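Local coordinates for Hut operon positive regulatory protein (Bacillus subtilis, PDB 1VEA) that binds regulatory sequences on the hut mRNA in the presence of histidine, suppressing transcription termination and so switching on the operon for histidine utilization, at residues K49-I54 / A78-L83; F104-G109 / I121-Y126; G43-H48 / R98-R103. The protein carries 1 engineered substitution. All coordinates share one frame; numbering follows the deposited sequence.

Contact 1 of 3, residues K49-I54 / A78-L83; sequences KVIAAI and ATMEAL. Engineered in segment 49-54: I51 (natural residue Val). With HBN (N-(2-naphthyl)histidinamide), chain C.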
loop_
_atom_site.group_PDB
_atom_site.type_symbol
_atom_site.label_atom_id
_atom_site.label_comp_id
_atom_site.label_asym_id
_atom_site.label_seq_id
_atom_site.Cartn_x
_atom_site.Cartn_y
_atom_site.Cartn_z
ATOM N N LYS B 49 1.649 22.130 -1.237
ATOM C CA LYS B 49 1.416 22.998 -2.376
ATOM C C LYS B 49 -0.032 22.966 -2.856
ATOM O O LYS B 49 -0.601 24.010 -3.185
ATOM C CB LYS B 49 2.359 22.616 -3.522
ATOM N N VAL B 50 -0.637 21.779 -2.891
ATOM C CA VAL B 50 -2.013 21.663 -3.370
ATOM C C VAL B 50 -3.086 22.157 -2.404
ATOM O O VAL B 50 -4.009 22.856 -2.816
ATOM C CB VAL B 50 -2.348 20.214 -3.783
ATOM C CG1 VAL B 50 -3.756 20.146 -4.328
ATOM C CG2 VAL B 50 -1.376 19.740 -4.842
ATOM N N ILE B 51 -2.974 21.817 -1.123
ATOM C CA ILE B 51 -3.985 22.261 -0.172
ATOM C C ILE B 51 -3.866 23.763 0.055
ATOM O O ILE B 51 -4.801 24.401 0.537
ATOM C CB ILE B 51 -3.890 21.499 1.185
ATOM C CG1 ILE B 51 -2.847 22.137 2.093
ATOM C CG2 ILE B 51 -3.540 20.042 0.943
ATOM C CD1 ILE B 51 -3.395 23.250 2.959
ATOM N N ALA B 52 -2.714 24.326 -0.294
ATOM C CA ALA B 52 -2.500 25.763 -0.145
ATOM C C ALA B 52 -3.217 26.463 -1.295
ATOM O O ALA B 52 -4.056 27.338 -1.084
ATOM C CB ALA B 52 -1.019 26.080 -0.192
ATOM N N ALA B 53 -2.878 26.053 -2.511
ATOM C CA ALA B 53 -3.470 26.622 -3.710
ATOM C C ALA B 53 -4.973 26.595 -3.620
ATOM O O ALA B 53 -5.645 27.597 -3.880
ATOM C CB ALA B 53 -3.021 25.847 -4.928
ATOM N N ILE B 54 -5.498 25.436 -3.240
ATOM C CA ILE B 54 -6.936 25.256 -3.126
ATOM C C ILE B 54 -7.582 26.068 -2.007
ATOM O O ILE B 54 -8.562 26.774 -2.249
ATOM C CB ILE B 54 -7.293 23.759 -2.970
ATOM C CG1 ILE B 54 -7.018 23.034 -4.289
ATOM C CG2 ILE B 54 -8.764 23.597 -2.609
ATOM C CD1 ILE B 54 -7.357 21.558 -4.265
ATOM N N ALA B 78 -11.385 17.015 2.254
ATOM C CA ALA B 78 -11.960 16.772 0.939
ATOM C C ALA B 78 -10.841 16.751 -0.104
ATOM O O ALA B 78 -10.814 15.909 -1.001
ATOM C CB ALA B 78 -12.949 17.872 0.617
ATOM N N THR B 79 -9.916 17.691 0.042
ATOM C CA THR B 79 -8.791 17.850 -0.867
ATOM C C THR B 79 -7.812 16.683 -0.763
ATOM O O THR B 79 -7.243 16.243 -1.769
ATOM C CB THR B 79 -8.051 19.173 -0.551
ATOM O OG1 THR B 79 -8.977 20.262 -0.632
ATOM C CG2 THR B 79 -6.900 19.404 -1.529
ATOM N N MET B 80 -7.617 16.197 0.465
ATOM C CA MET B 80 -6.713 15.085 0.732
ATOM C C MET B 80 -7.243 13.806 0.111
ATOM O O MET B 80 -6.501 13.046 -0.504
ATOM C CB MET B 80 -6.540 14.895 2.239
ATOM C CG MET B 80 -5.726 15.992 2.913
ATOM S SD MET B 80 -4.050 16.164 2.211
ATOM C CE MET B 80 -3.217 14.759 2.950
ATOM N N GLU B 81 -8.535 13.559 0.277
ATOM C CA GLU B 81 -9.113 12.363 -0.303
ATOM C C GLU B 81 -8.911 12.434 -1.809
ATOM O O GLU B 81 -8.489 11.449 -2.435
ATOM C CB GLU B 81 -10.607 12.262 0.018
ATOM C CG GLU B 81 -11.315 11.284 -0.899
ATOM C CD GLU B 81 -12.392 10.479 -0.208
ATOM O OE1 GLU B 81 -12.872 10.911 0.875
ATOM O OE2 GLU B 81 -12.751 9.411 -0.767
ATOM N N ALA B 82 -9.203 13.603 -2.382
ATOM C CA ALA B 82 -9.065 13.802 -3.812
ATOM C C ALA B 82 -7.607 13.684 -4.238
ATOM O O ALA B 82 -7.308 13.200 -5.333
ATOM C CB ALA B 82 -9.611 15.141 -4.200
ATOM N N LEU B 83 -6.700 14.111 -3.366
ATOM C CA LEU B 83 -5.275 14.048 -3.662
ATOM C C LEU B 83 -4.785 12.626 -3.442
ATOM O O LEU B 83 -3.972 12.103 -4.208
ATOM C CB LEU B 83 -4.504 15.010 -2.753
ATOM C CG LEU B 83 -3.017 15.246 -3.043
ATOM C CD1 LEU B 83 -2.774 15.421 -4.532
ATOM C CD2 LEU B 83 -2.578 16.490 -2.311
HETATM C C1 HBN C . -9.613 8.386 2.259
HETATM C C2 HBN C . -8.864 8.090 3.418
HETATM C C3 HBN C . -7.587 7.475 3.312
HETATM C C4 HBN C . -7.040 7.145 2.038
HETATM C C4A HBN C . -7.770 7.431 0.853
HETATM C C8A HBN C . -9.093 8.069 0.977
HETATM C C8 HBN C . -9.813 8.353 -0.179
HETATM C C7 HBN C . -9.315 8.050 -1.477
HETATM C C6 HBN C . -8.035 7.428 -1.611
HETATM C C5 HBN C . -7.264 7.118 -0.450
HETATM N N1 HBN C . -10.018 8.340 -2.507
HETATM N N HBN C . -11.211 8.959 -6.027
HETATM C CA HBN C . -11.127 9.077 -4.583
HETATM C C HBN C . -9.823 8.939 -3.812
HETATM O O HBN C . -8.776 9.357 -4.263
HETATM C CB HBN C . -12.179 9.342 -3.793
HETATM C CG HBN C . -13.639 9.597 -3.970
HETATM N ND1 HBN C . -14.474 9.685 -2.875
HETATM C CD2 HBN C . -14.322 9.787 -5.163
HETATM C CE1 HBN C . -15.636 9.932 -3.523
HETATM N NE2 HBN C . -15.658 10.011 -4.890
#

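Contact 2 of 3, residues F104-G109 / I121-Y126; sequences FAVLRG and IAVSLY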
loop_
_atom_site.group_PDB
_atom_site.type_symbol
_atom_site.label_atom_id
_atom_site.label_comp_id
_atom_site.label_asym_id
_atom_site.label_seq_id
_atom_site.Cartn_x
_atom_site.Cartn_y
_atom_site.Cartn_z
ATOM N N PHE B 104 -8.333 21.724 -11.083
ATOM C CA PHE B 104 -9.344 21.342 -10.115
ATOM C C PHE B 104 -10.647 22.097 -10.236
ATOM O O PHE B 104 -10.815 22.968 -11.095
ATOM C CB PHE B 104 -8.791 21.513 -8.703
ATOM C CG PHE B 104 -8.539 22.942 -8.313
ATOM C CD1 PHE B 104 -9.597 23.784 -7.985
ATOM C CD2 PHE B 104 -7.242 23.437 -8.237
ATOM C CE1 PHE B 104 -9.364 25.095 -7.582
ATOM C CE2 PHE B 104 -7.002 24.748 -7.836
ATOM C CZ PHE B 104 -8.063 25.573 -7.506
ATOM N N ALA B 105 -11.566 21.742 -9.349
ATOM C CA ALA B 105 -12.884 22.338 -9.291
ATOM C C ALA B 105 -13.353 22.090 -7.879
ATOM O O ALA B 105 -13.087 21.050 -7.311
ATOM C CB ALA B 105 -13.818 21.658 -10.285
ATOM N N VAL B 106 -14.040 23.059 -7.307
ATOM C CA VAL B 106 -14.535 22.927 -5.957
ATOM C C VAL B 106 -15.965 23.390 -6.002
ATOM O O VAL B 106 -16.252 24.419 -6.595
ATOM C CB VAL B 106 -13.754 23.824 -5.001
ATOM C CG1 VAL B 106 -14.103 23.484 -3.562
ATOM C CG2 VAL B 106 -12.260 23.681 -5.271
ATOM N N LEU B 107 -16.862 22.617 -5.401
ATOM C CA LEU B 107 -18.275 22.954 -5.362
ATOM C C LEU B 107 -18.680 22.920 -3.905
ATOM O O LEU B 107 -18.251 22.048 -3.155
ATOM C CB LEU B 107 -19.101 21.932 -6.153
ATOM C CG LEU B 107 -20.077 22.481 -7.205
ATOM C CD1 LEU B 107 -19.285 23.152 -8.326
ATOM C CD2 LEU B 107 -20.928 21.361 -7.782
ATOM N N ARG B 108 -19.502 23.874 -3.499
ATOM C CA ARG B 108 -19.956 23.934 -2.125
ATOM C C ARG B 108 -21.428 24.322 -2.161
ATOM O O ARG B 108 -21.809 25.254 -2.853
ATOM C CB ARG B 108 -19.110 24.963 -1.362
ATOM C CG ARG B 108 -19.372 25.065 0.138
ATOM C CD ARG B 108 -20.615 25.893 0.441
ATOM N NE ARG B 108 -20.872 26.049 1.873
ATOM C CZ ARG B 108 -20.018 26.586 2.737
ATOM N NH1 ARG B 108 -18.835 27.020 2.327
ATOM N NH2 ARG B 108 -20.354 26.701 4.014
ATOM N N GLY B 109 -22.255 23.589 -1.429
ATOM C CA GLY B 109 -23.668 23.887 -1.415
ATOM C C GLY B 109 -24.415 22.798 -0.678
ATOM O O GLY B 109 -23.906 22.221 0.282
ATOM N N ILE B 121 -19.359 19.692 0.209
ATOM C CA ILE B 121 -18.314 20.342 -0.552
ATOM C C ILE B 121 -17.492 19.291 -1.283
ATOM O O ILE B 121 -17.003 18.339 -0.679
ATOM C CB ILE B 121 -17.418 21.176 0.386
ATOM C CG1 ILE B 121 -16.278 21.808 -0.395
ATOM C CG2 ILE B 121 -16.860 20.309 1.486
ATOM C CD1 ILE B 121 -15.510 22.803 0.425
ATOM N N ALA B 122 -17.366 19.450 -2.594
ATOM C CA ALA B 122 -16.604 18.502 -3.387
ATOM C C ALA B 122 -15.357 19.146 -3.974
ATOM O O ALA B 122 -15.346 20.323 -4.329
ATOM C CB ALA B 122 -17.478 17.924 -4.501
ATOM N N VAL B 123 -14.301 18.353 -4.056
ATOM C CA VAL B 123 -13.031 18.792 -4.604
ATOM C C VAL B 123 -12.571 17.691 -5.524
ATOM O O VAL B 123 -12.246 16.594 -5.066
ATOM C CB VAL B 123 -11.980 18.976 -3.502
ATOM C CG1 VAL B 123 -10.598 19.047 -4.112
ATOM C CG2 VAL B 123 -12.281 20.233 -2.705
ATOM N N SER B 124 -12.567 17.969 -6.820
ATOM C CA SER B 124 -12.142 16.987 -7.812
ATOM C C SER B 124 -10.880 17.481 -8.514
ATOM O O SER B 124 -10.755 18.657 -8.821
ATOM C CB SER B 124 -13.256 16.763 -8.836
ATOM O OG SER B 124 -13.671 17.999 -9.381
ATOM N N LEU B 125 -9.951 16.577 -8.774
ATOM C CA LEU B 125 -8.703 16.943 -9.421
ATOM C C LEU B 125 -8.436 16.127 -10.679
ATOM O O LEU B 125 -8.663 14.919 -10.721
ATOM C CB LEU B 125 -7.549 16.746 -8.440
ATOM C CG LEU B 125 -7.788 17.432 -7.093
ATOM C CD1 LEU B 125 -7.070 16.697 -5.968
ATOM C CD2 LEU B 125 -7.339 18.864 -7.198
ATOM N N TYR B 126 -7.960 16.797 -11.713
ATOM C CA TYR B 126 -7.631 16.109 -12.943
ATOM C C TYR B 126 -6.390 16.736 -13.513
ATOM O O TYR B 126 -6.319 17.950 -13.666
ATOM C CB TYR B 126 -8.736 16.230 -13.971
ATOM C CG TYR B 126 -8.355 15.569 -15.274
ATOM C CD1 TYR B 126 -8.226 14.181 -15.362
ATOM C CD2 TYR B 126 -8.122 16.325 -16.413
ATOM C CE1 TYR B 126 -7.877 13.564 -16.560
ATOM C CE2 TYR B 126 -7.776 15.727 -17.609
ATOM C CZ TYR B 126 -7.655 14.351 -17.683
ATOM O OH TYR B 126 -7.323 13.774 -18.888
#

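Contact 3 of 3, residues G43-H48 / R98-R103; sequences GSMDAH and RTVGLR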
loop_
_atom_site.group_PDB
_atom_site.type_symbol
_atom_site.label_atom_id
_atom_site.label_comp_id
_atom_site.label_asym_id
_atom_site.label_seq_id
_atom_site.Cartn_x
_atom_site.Cartn_y
_atom_site.Cartn_z
ATOM N N GLY B 43 0.868 23.237 -10.522
ATOM C CA GLY B 43 1.907 22.472 -11.184
ATOM C C GLY B 43 2.618 21.583 -10.189
ATOM O O GLY B 43 3.682 21.029 -10.470
ATOM N N SER B 44 2.023 21.450 -9.010
ATOM C CA SER B 44 2.598 20.627 -7.958
ATOM C C SER B 44 1.623 19.547 -7.493
ATOM O O SER B 44 0.404 19.745 -7.462
ATOM C CB SER B 44 3.005 21.505 -6.771
ATOM O OG SER B 44 3.639 20.745 -5.761
ATOM N N MET B 45 2.174 18.392 -7.144
ATOM C CA MET B 45 1.373 17.282 -6.659
ATOM C C MET B 45 1.610 17.205 -5.161
ATOM O O MET B 45 0.967 16.436 -4.449
ATOM C CB MET B 45 1.813 15.986 -7.323
ATOM C CG MET B 45 0.974 14.786 -6.961
ATOM S SD MET B 45 1.549 13.345 -7.871
ATOM C CE MET B 45 0.759 13.627 -9.434
ATOM N N ASP B 46 2.546 18.028 -4.700
ATOM C CA ASP B 46 2.904 18.106 -3.294
ATOM C C ASP B 46 1.689 18.522 -2.456
ATOM O O ASP B 46 1.050 19.540 -2.726
ATOM C CB ASP B 46 4.045 19.113 -3.127
ATOM C CG ASP B 46 4.454 19.293 -1.690
ATOM O OD1 ASP B 46 4.808 18.288 -1.044
ATOM O OD2 ASP B 46 4.424 20.441 -1.208
ATOM N N ALA B 47 1.376 17.722 -1.440
ATOM C CA ALA B 47 0.240 17.991 -0.562
ATOM C C ALA B 47 0.194 19.446 -0.113
ATOM O O ALA B 47 -0.796 20.140 -0.335
ATOM C CB ALA B 47 0.293 17.074 0.653
ATOM N N HIS B 48 1.267 19.899 0.525
ATOM C CA HIS B 48 1.348 21.276 1.002
ATOM C C HIS B 48 0.972 22.256 -0.104
ATOM O O HIS B 48 0.094 23.097 0.065
ATOM C CB HIS B 48 2.766 21.586 1.479
ATOM C CG HIS B 48 2.917 22.955 2.065
ATOM N ND1 HIS B 48 2.239 23.361 3.195
ATOM C CD2 HIS B 48 3.674 24.012 1.684
ATOM C CE1 HIS B 48 2.573 24.606 3.486
ATOM N NE2 HIS B 48 3.443 25.025 2.585
ATOM N N ARG B 98 9.360 15.244 -11.158
ATOM C CA ARG B 98 8.723 15.153 -12.467
ATOM C C ARG B 98 7.823 16.362 -12.713
ATOM O O ARG B 98 7.744 17.264 -11.877
ATOM C CB ARG B 98 7.908 13.856 -12.552
ATOM C CG ARG B 98 7.516 13.441 -13.967
ATOM C CD ARG B 98 8.733 13.370 -14.896
ATOM N NE ARG B 98 9.896 12.739 -14.269
ATOM C CZ ARG B 98 9.906 11.515 -13.744
ATOM N NH1 ARG B 98 8.812 10.769 -13.763
ATOM N NH2 ARG B 98 11.014 11.038 -13.194
ATOM N N THR B 99 7.148 16.380 -13.860
ATOM C CA THR B 99 6.248 17.480 -14.201
ATOM C C THR B 99 4.785 17.071 -14.025
ATOM O O THR B 99 4.349 16.039 -14.539
ATOM C CB THR B 99 6.464 17.957 -15.659
ATOM O OG1 THR B 99 5.538 19.011 -15.961
ATOM C CG2 THR B 99 6.268 16.801 -16.642
ATOM N N VAL B 100 4.034 17.884 -13.293
ATOM C CA VAL B 100 2.628 17.599 -13.054
ATOM C C VAL B 100 1.782 18.847 -13.271
ATOM O O VAL B 100 2.169 19.953 -12.885
ATOM C CB VAL B 100 2.392 17.069 -11.607
ATOM C CG1 VAL B 100 3.383 15.953 -11.287
ATOM C CG2 VAL B 100 2.520 18.200 -10.600
ATOM N N GLY B 101 0.628 18.660 -13.898
ATOM C CA GLY B 101 -0.264 19.771 -14.157
ATOM C C GLY B 101 -1.684 19.452 -13.741
ATOM O O GLY B 101 -2.501 19.016 -14.552
ATOM N N LEU B 102 -1.982 19.673 -12.467
ATOM C CA LEU B 102 -3.312 19.404 -11.950
ATOM C C LEU B 102 -4.260 20.576 -12.108
ATOM O O LEU B 102 -3.887 21.735 -11.885
ATOM C CB LEU B 102 -3.253 19.041 -10.466
ATOM C CG LEU B 102 -2.460 17.803 -10.063
ATOM C CD1 LEU B 102 -2.762 17.504 -8.612
ATOM C CD2 LEU B 102 -2.835 16.618 -10.935
ATOM N N ARG B 103 -5.489 20.257 -12.497
ATOM C CA ARG B 103 -6.543 21.251 -12.649
ATOM C C ARG B 103 -7.613 20.788 -11.682
ATOM O O ARG B 103 -7.782 19.587 -11.472
ATOM C CB ARG B 103 -7.083 21.274 -14.079
ATOM C CG ARG B 103 -8.223 22.273 -14.307
ATOM C CD ARG B 103 -8.280 22.711 -15.774
ATOM N NE ARG B 103 -8.084 21.581 -16.681
ATOM C CZ ARG B 103 -8.933 20.566 -16.812
ATOM N NH1 ARG B 103 -10.051 20.547 -16.098
ATOM N NH2 ARG B 103 -8.654 19.562 -17.637
#

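Contact 1 of 3, residues K49-I54 / A78-L83
I54 and T79 reach toward each other tip to tip between two helices that run obliquely antiparallel, their N-to-C directions 134° apart and their local axes 10.3 Å apart at closest approach. The isoleucine shows how one branched chain can serve two parts of the same neighbour. At CB it forks. CG2 turns to the hydroxyl of T79, at 3.9 Å from OG1, while CG1 takes the position opposite the carbonyl carbon (chi1 -70°) and the chain then runs on extended, so that CD1 ends 3.5 Å from CG2 of T79. The threonine hydroxyl has its hydrogen bond at home, to the carbonyl of L75 one turn earlier, and can therefore sit in an apolar layer.

Further along the groove V50 presents CB to CD2 of L83 at 4.0 Å, and beside it the engineered I51, a valine in nature, lays CG2 obliquely across M80, 4.1 Å from SD. The opposite flank of helix 70-86 serves the ligand. E81 passes its CG 3.4 Å from C8 of the naphthyl group, and OE2 accepts a bent hydrogen bond from imidazole ND1 (2.7 Å, 138° at the hydrogen); OE1 forms a salt bridge with R88 of the third subunit. With an alanine here in place of the glutamate, the imidazole N-H of the histidinamide and that arginine would probably both lose their acidic partner.

The layer is buried on several sides: I54 and T79 also rest on L125 and V123 of strand 120-130, whereas I51, M80 and L83 meet P132 and L93 of the second subunit. Helices 47-61 and 70-86 thus fit together between the sheet and a subunit interface.

Contact 2 of 3, residues F104-G109 / I121-Y126
A105 and S124 exchange two backbone hydrogen bonds, as do L107 and A122, in a regular antiparallel ladder between strands 100-109 and 120-130. From S124 N to A105 O the bond spans 3.2 Å and is nearly straight at 162°; the return bond from A105 N is more bent, at 135°. The second pair is tied by A122 N to L107 O at 2.8 Å and L107 N to A122 O at 3.0 Å.

Weaker CA-H...O contacts fill the steps between. V106 CA lies 3.2 Å from A122 O, and I121 CA approaches L107 O.

Apolar contacts belong to the face that carries F104, V106, I121, V123 and L125. V106 and V123 stand side by side, CG1 of the former 3.8 Å from CG2 of the latter, and V106 CG1 also meets I121 CG1 at 4.2 Å. F104 CB packs on CD2 of L125; a chi1 of 67° carries its ring away from the partner strand, to I54 and A57 of helix 47-61.

Polar ends find partners elsewhere: R108 binds E71 and D119 by salt bridges and the V63 carbonyl, and S124 OG is hydrogen-bonded to S13 OG of helix 9-18.

Main-chain bonds therefore set the register of the hairpin, while the side chains join its two faces to helices packed against them.

Contact 3 of 3, residues G43-H48 / R98-R103
With CG1 of V100 set opposite the carbonyl carbon (chi1 -49°), CG2 falls between the backbone N and that carbon, which directs CG2 at the main chain of 43-48 and CG1 toward M45. M45 answers with a chain extended through its first two torsions, CG anti to the backbone N at -176°, and then bent at the sulfur (chi3 -81°), bringing CE to 4.0 Å from V100 CG1. The two side chains cross at about a right angle.

One branched residue thus touches a loop at several points. CG2 of V100 lies 3.5 Å from the carbonyl carbon of S44 and equally far from the amide N of M45, and it has the carbonyl of G43 beside it as well. Alongside it L102, two residues further along the strand, offers CD1 to S44 O at 4.0 Å. Nearer the backbone, G43 CA makes a CA-H...O contact with V100 O at 3.1 Å. The contact between the segments is thus carried by van der Waals packing and this weak C-H interaction.

The polar order lies within the loop itself. S44 OG accepts from D46 N at 3.1 Å, and D46 in turn stands at the N-cap of helix 47-61, its OD2 receiving the amide of K49. Other elements close the apolar side: M45 reaches V86 and I129, and L102 also touches V86. At the start of the helix, A47 packs on L93 of the second subunit.

Here a strand hands over to a helix. Strand 39-42, at one margin of the chain's antiparallel sheet, is paired with 100-109 through the backbone bonds of L102 with V42; beyond it the chain leaves the sheet by an ST turn and enters the helix through an aspartate N-cap.

Contacts 1 and 2 belong to the buried core, whereas contact 3 lies at the surface, its centre about 13 Å from that of the chain. Contact 1 is apolar packing of helix on helix, contact 2 a hydrogen-bonded ladder of strand on strand, and contact 3 the packing of a turn on a strand. Elements recur: helix 47-61 serves contacts 1 and 3, strand 100-109 contacts 2 and 3. The helix pair lies on the hairpin where A82 meets V123 and L125, and L83 adjoins A47 at the start of the helix that contact 3 introduces. Contacts 1 and 3 both border the second subunit.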